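PDB 4HTL: beta-glucoside kinase from Listeria monocytogenes, which phosphorylates cellobiose at the expense of ATP to give cellobiose-6'-phosphate, and may also regulate transcription of the cellobiose phosphotransferase operon. Local coordinates for residues V57-V68 with L99-C109. Sequence-based numbering, arbitrary orientation.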
ATOM      1  N   VAL A  57      30.779  24.426   3.894  1.00 42.11           N
ATOM      2  CA  VAL A  57      30.019  23.168   3.788  1.00 41.87           C
ATOM      3  C   VAL A  57      30.897  22.017   3.269  1.00 41.66           C
ATOM      4  O   VAL A  57      31.797  22.214   2.445  1.00 48.01           O
ATOM      5  CB  VAL A  57      28.667  23.308   3.030  1.00 43.57           C
ATOM      6  CG1 VAL A  57      27.820  24.423   3.623  1.00 42.04           C
ATOM      7  CG2 VAL A  57      28.843  23.543   1.550  1.00 44.55           C
ATOM      8  N   THR A  58      30.642  20.820   3.810  1.00 39.88           N
ATOM      9  CA  THR A  58      31.448  19.635   3.551  1.00 44.05           C
ATOM     10  C   THR A  58      30.622  18.540   2.857  1.00 45.60           C
ATOM     11  O   THR A  58      31.129  17.451   2.563  1.00 42.64           O
ATOM     12  CB  THR A  58      31.995  19.092   4.880  1.00 48.58           C
ATOM     13  OG1 THR A  58      30.891  18.798   5.748  1.00 52.61           O
ATOM     14  CG2 THR A  58      32.954  20.118   5.573  1.00 59.28           C
ATOM     15  N   GLY A  59      29.347  18.836   2.594  1.00 38.98           N
ATOM     16  CA  GLY A  59      28.429  17.874   2.008  1.00 32.89           C
ATOM     17  C   GLY A  59      27.157  18.570   1.548  1.00 31.23           C
ATOM     18  O   GLY A  59      26.852  19.687   1.985  1.00 32.43           O
ATOM     19  N   ILE A  60      26.432  17.912   0.647  1.00 31.91           N
ATOM     20  CA  ILE A  60      25.204  18.468   0.081  1.00 30.06           C
ATOM     21  C   ILE A  60      24.105  17.409   0.124  1.00 31.47           C
ATOM     22  O   ILE A  60      24.341  16.262  -0.272  1.00 28.78           O
ATOM     23  CB  ILE A  60      25.397  18.961  -1.375  1.00 32.45           C
ATOM     24  CG1 ILE A  60      26.528  20.022  -1.488  1.00 34.91           C
ATOM     25  CG2 ILE A  60      24.073  19.501  -1.926  1.00 30.30           C
ATOM     26  CD1 ILE A  60      26.942  20.349  -2.915  1.00 36.51           C
ATOM     27  N   ALA A  61      22.917  17.808   0.601  1.00 29.32           N
ATOM     28  CA  ALA A  61      21.760  16.920   0.773  1.00 21.50           C
ATOM     29  C   ALA A  61      20.570  17.593   0.103  1.00 22.17           C
ATOM     30  O   ALA A  61      20.292  18.775   0.339  1.00 24.88           O
ATOM     31  CB  ALA A  61      21.466  16.699   2.263  1.00 23.16           C
ATOM     32  N   VAL A  62      19.895  16.855  -0.764  1.00 22.00           N
ATOM     33  CA  VAL A  62      18.770  17.387  -1.535  1.00 22.68           C
ATOM     34  C   VAL A  62      17.495  16.588  -1.297  1.00 20.84           C
ATOM     35  O   VAL A  62      17.510  15.329  -1.317  1.00 22.86           O
ATOM     36  CB  VAL A  62      19.100  17.378  -3.053  1.00 23.23           C
ATOM     37  CG1 VAL A  62      17.927  17.937  -3.879  1.00 24.94           C
ATOM     38  CG2 VAL A  62      20.419  18.122  -3.323  1.00 26.18           C
ATOM     39  N   SER A  63      16.387  17.331  -1.135  1.00 22.35           N
ATOM     40  CA  SER A  63      15.033  16.804  -1.157  1.00 21.19           C
ATOM     41  C   SER A  63      14.379  17.348  -2.459  1.00 21.15           C
ATOM     42  O   SER A  63      14.222  18.564  -2.647  1.00 23.41           O
ATOM     43  CB  SER A  63      14.269  17.261   0.098  1.00 21.28           C
ATOM     44  OG  SER A  63      12.871  17.262  -0.053  1.00 20.34           O
ATOM     45  N   ALA A  64      14.004  16.453  -3.355  1.00 20.58           N
ATOM     46  CA  ALA A  64      13.539  16.822  -4.676  1.00 20.40           C
ATOM     47  C   ALA A  64      12.209  16.175  -5.008  1.00 18.82           C
ATOM     48  O   ALA A  64      11.988  15.005  -4.670  1.00 22.03           O
ATOM     49  CB  ALA A  64      14.587  16.399  -5.723  1.00 23.57           C
ATOM     50  N   PRO A  65      11.337  16.896  -5.747  1.00 25.60           N
ATOM     51  CA  PRO A  65      10.129  16.205  -6.213  1.00 26.44           C
ATOM     52  C   PRO A  65      10.396  15.166  -7.272  1.00 27.05           C
ATOM     53  O   PRO A  65      11.464  15.142  -7.902  1.00 25.22           O
ATOM     54  CB  PRO A  65       9.214  17.332  -6.701  1.00 31.99           C
ATOM     55  CG  PRO A  65      10.143  18.441  -7.045  1.00 36.62           C
ATOM     56  CD  PRO A  65      11.367  18.304  -6.172  1.00 27.60           C
ATOM     57  N   GLY A  66       9.460  14.231  -7.379  1.00 23.99           N
ATOM     58  CA  GLY A  66       9.490  13.260  -8.455  1.00 29.21           C
ATOM     59  C   GLY A  66      10.116  11.943  -7.987  1.00 33.16           C
ATOM     60  O   GLY A  66      10.019  11.596  -6.796  1.00 30.43           O
ATOM     61  N   TYR A  67      10.773  11.231  -8.918  1.00 24.32           N
ATOM     62  CA  TYR A  67      11.260   9.896  -8.680  1.00 23.59           C
ATOM     63  C   TYR A  67      12.763   9.947  -8.790  1.00 23.63           C
ATOM     64  O   TYR A  67      13.313  10.385  -9.829  1.00 29.41           O
ATOM     65  CB  TYR A  67      10.635   8.923  -9.703  1.00 21.56           C
ATOM     66  CG  TYR A  67       9.117   8.964  -9.772  1.00 20.19           C
ATOM     67  CD1 TYR A  67       8.342   9.095  -8.623  1.00 24.26           C
ATOM     68  CD2 TYR A  67       8.454   8.769 -10.981  1.00 24.31           C
ATOM     69  CE1 TYR A  67       6.957   9.113  -8.702  1.00 23.27           C
ATOM     70  CE2 TYR A  67       7.084   8.806 -11.070  1.00 22.37           C
ATOM     71  CZ  TYR A  67       6.337   8.943  -9.925  1.00 24.20           C
ATOM     72  OH  TYR A  67       4.961   8.974  -9.990  1.00 28.73           O
ATOM     73  N   VAL A  68      13.425   9.578  -7.703  1.00 22.21           N
ATOM     74  CA  VAL A  68      14.868   9.685  -7.569  0.60 24.05           C
ATOM     75  C   VAL A  68      15.450   8.357  -7.137  1.00 23.89           C
ATOM     76  O   VAL A  68      14.989   7.794  -6.135  1.00 25.17           O
ATOM     77  CB  VAL A  68      15.233  10.709  -6.444  0.60 27.82           C
ATOM     78  CG1 VAL A  68      16.735  10.717  -6.196  0.60 30.44           C
ATOM     79  CG2 VAL A  68      14.733  12.099  -6.784  0.60 32.35           C
ATOM     80  N   LEU A  99      32.186  17.930  -3.582  1.00 50.55           N
ATOM     81  CA  LEU A  99      31.669  17.504  -2.285  1.00 43.96           C
ATOM     82  C   LEU A  99      30.794  16.292  -2.440  1.00 44.24           C
ATOM     83  O   LEU A  99      30.158  16.127  -3.491  1.00 43.89           O
ATOM     84  CB  LEU A  99      30.820  18.606  -1.651  1.00 43.54           C
ATOM     85  CG  LEU A  99      31.583  19.860  -1.243  1.00 47.44           C
ATOM     86  CD1 LEU A  99      30.593  20.911  -0.764  1.00 48.49           C
ATOM     87  CD2 LEU A  99      32.630  19.551  -0.167  1.00 48.02           C
ATOM     88  N   PRO A 100      30.719  15.448  -1.387  1.00 40.93           N
ATOM     89  CA  PRO A 100      29.743  14.347  -1.418  1.00 41.29           C
ATOM     90  C   PRO A 100      28.314  14.891  -1.455  1.00 37.40           C
ATOM     91  O   PRO A 100      28.022  15.923  -0.826  1.00 36.51           O
ATOM     92  CB  PRO A 100      30.007  13.594  -0.117  1.00 45.31           C
ATOM     93  CG  PRO A 100      30.668  14.589   0.781  1.00 47.79           C
ATOM     94  CD  PRO A 100      31.461  15.496  -0.114  1.00 41.74           C
ATOM     95  N   VAL A 101      27.454  14.205  -2.213  1.00 40.44           N
ATOM     96  CA  VAL A 101      26.073  14.624  -2.456  1.00 35.57           C
ATOM     97  C   VAL A 101      25.127  13.438  -2.232  1.00 34.94           C
ATOM     98  O   VAL A 101      25.460  12.284  -2.543  1.00 34.51           O
ATOM     99  CB  VAL A 101      25.899  15.176  -3.898  1.00 36.67           C
ATOM    100  CG1 VAL A 101      24.450  15.617  -4.146  1.00 35.38           C
ATOM    101  CG2 VAL A 101      26.880  16.330  -4.143  1.00 37.07           C
ATOM    102  N   ALA A 102      23.970  13.722  -1.652  1.00 28.71           N
ATOM    103  CA  ALA A 102      22.892  12.761  -1.570  1.00 25.55           C
ATOM    104  C   ALA A 102      21.586  13.430  -2.004  1.00 25.47           C
ATOM    105  O   ALA A 102      21.381  14.648  -1.862  1.00 25.91           O
ATOM    106  CB  ALA A 102      22.774  12.164  -0.179  1.00 26.06           C
ATOM    107  N   ILE A 103      20.715  12.605  -2.557  1.00 25.14           N
ATOM    108  CA  ILE A 103      19.421  13.061  -3.016  0.70 24.15           C
ATOM    109  C   ILE A 103      18.337  12.010  -2.711  1.00 24.22           C
ATOM    110  O   ILE A 103      18.578  10.789  -2.815  1.00 23.69           O
ATOM    111  CB  ILE A 103      19.475  13.384  -4.497  0.70 24.66           C
ATOM    112  CG1 ILE A 103      18.145  13.962  -4.965  0.70 22.93           C
ATOM    113  CG2 ILE A 103      19.841  12.146  -5.287  0.70 29.40           C
ATOM    114  CD1 ILE A 103      18.277  14.726  -6.247  0.70 26.81           C
ATOM    115  N   GLU A 104      17.147  12.495  -2.325  1.00 22.59           N
ATOM    116  CA  GLU A 104      16.003  11.639  -2.008  1.00 21.11           C
ATOM    117  C   GLU A 104      14.755  12.443  -2.392  1.00 19.99           C
ATOM    118  O   GLU A 104      14.802  13.666  -2.511  1.00 20.50           O
ATOM    119  CB  GLU A 104      16.010  11.248  -0.518  1.00 19.88           C
ATOM    120  CG  GLU A 104      14.826  10.395   0.008  1.00 18.33           C
ATOM    121  CD  GLU A 104      14.589   9.105  -0.720  1.00 20.47           C
ATOM    122  OE1 GLU A 104      15.125   8.085  -0.292  1.00 21.60           O
ATOM    123  OE2 GLU A 104      13.831   9.113  -1.724  1.00 19.03           O
ATOM    124  N   ASN A 105      13.646  11.764  -2.623  1.00 19.91           N
ATOM    125  CA  ASN A 105      12.365  12.378  -2.944  0.60 17.73           C
ATOM    126  C   ASN A 105      11.808  13.212  -1.788  1.00 18.22           C
ATOM    127  O   ASN A 105      12.051  12.879  -0.621  1.00 20.00           O
ATOM    128  CB  ASN A 105      11.414  11.248  -3.354  0.60 20.81           C
ATOM    129  CG  ASN A 105       9.957  11.612  -3.229  0.60 25.80           C
ATOM    130  OD1 ASN A 105       9.353  11.420  -2.171  0.60 20.62           O
ATOM    131  ND2 ASN A 105       9.360  12.073  -4.341  0.60 28.06           N
ATOM    132  N   ASP A 106      11.035  14.252  -2.105  1.00 21.69           N
ATOM    133  CA  ASP A 106      10.565  15.211  -1.106  1.00 19.24           C
ATOM    134  C   ASP A 106       9.653  14.625  -0.023  1.00 18.18           C
ATOM    135  O   ASP A 106       9.809  14.942   1.160  1.00 17.58           O
ATOM    136  CB  ASP A 106       9.972  16.461  -1.751  1.00 22.72           C
ATOM    137  CG  ASP A 106       8.775  16.196  -2.614  1.00 28.76           C
ATOM    138  OD1 ASP A 106       8.528  15.060  -3.021  1.00 26.57           O
ATOM    139  OD2 ASP A 106       8.062  17.167  -2.888  1.00 36.07           O
ATOM    140  N   ALA A 107       8.705  13.785  -0.433  1.00 17.67           N
ATOM    141  CA  ALA A 107       7.787  13.116   0.529  1.00 18.07           C
ATOM    142  C   ALA A 107       8.553  12.150   1.439  1.00 16.47           C
ATOM    143  O   ALA A 107       8.343  12.107   2.661  1.00 19.11           O
ATOM    144  CB  ALA A 107       6.622  12.443  -0.168  1.00 21.76           C
ATOM    145  N   ASN A 108       9.474  11.407   0.835  1.00 16.01           N
ATOM    146  CA  ASN A 108      10.343  10.527   1.575  1.00 16.35           C
ATOM    147  C   ASN A 108      11.191  11.265   2.553  1.00 16.24           C
ATOM    148  O   ASN A 108      11.298  10.818   3.684  1.00 17.77           O
ATOM    149  CB  ASN A 108      11.224   9.679   0.669  1.00 17.33           C
ATOM    150  CG  ASN A 108      10.422   8.646  -0.163  1.00 20.72           C
ATOM    151  OD1 ASN A 108       9.240   8.401   0.096  1.00 18.64           O
ATOM    152  ND2 ASN A 108      11.081   8.066  -1.186  1.00 17.53           N
ATOM    153  N   CYS A 109      11.748  12.420   2.167  1.00 14.71           N
ATOM    154  CA  CYS A 109      12.550  13.210   3.101  1.00 16.49           C
ATOM    155  C   CYS A 109      11.696  13.685   4.295  1.00 15.09           C
ATOM    156  O   CYS A 109      12.111  13.582   5.438  1.00 17.43           O
ATOM    157  CB  CYS A 109      13.196  14.400   2.397  1.00 17.12           C
ATOM    158  SG  CYS A 109      14.595  13.952   1.371  1.00 19.14           S
TER
HETATM  159  O   HOH W   1       7.070  14.232  -5.133  1.00 40.69           O
HETATM  160  O   HOH W   2      13.538   7.506  -3.903  1.00 19.71           O
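Leu99 packs against Val57 and Ile60 where a parallel strand pair begins, a worked example of how the ASKHA (actin-like ATPase) fold builds the edge of the first of its two five-stranded sheets. Before strand 101-105 starts, Leu99 lays CD1 against Val57 CG2 (3.9 Å), the two side chains crossing at about a right angle, and 4.2 Å from Ile60 CG1, while its CD2 lies over the backbone of Thr58. Ile60, Val62, Val101 and Ile103 share the face covered by helix 89-97. Five backbone hydrogen bonds, from Ile60 N to Pro100 O through Ala64 N to Glu104 O, join the strands. Farther on, the chain folds back and Val68, with CG1 anti to its backbone nitrogen (chi1 174°), crosses Ile103 obliquely in one of two modelled conformers of each; Ile103 CD1 touches Val62 and Ala64. Asn105, also modelled twice, donates from ND2 to Gly66 O, in the carbonyl plane but 22° out of its own amide plane, and its OD1 caps helix 106-117 by accepting from Asn108 N. Glu104 OE2 takes the Asn105 N-H (2.8 Å) and, from above the carboxylate plane, Asn108 ND2; OE1 pairs with Arg147. Ser63 OG is hydrogen-bonded to Asp10, which probably belongs to the ATP site. Backbone bonds thus hold the parallel register and apolar side chains fill the face under helix 89-97, while amide and carboxylate join the turn to the helix start.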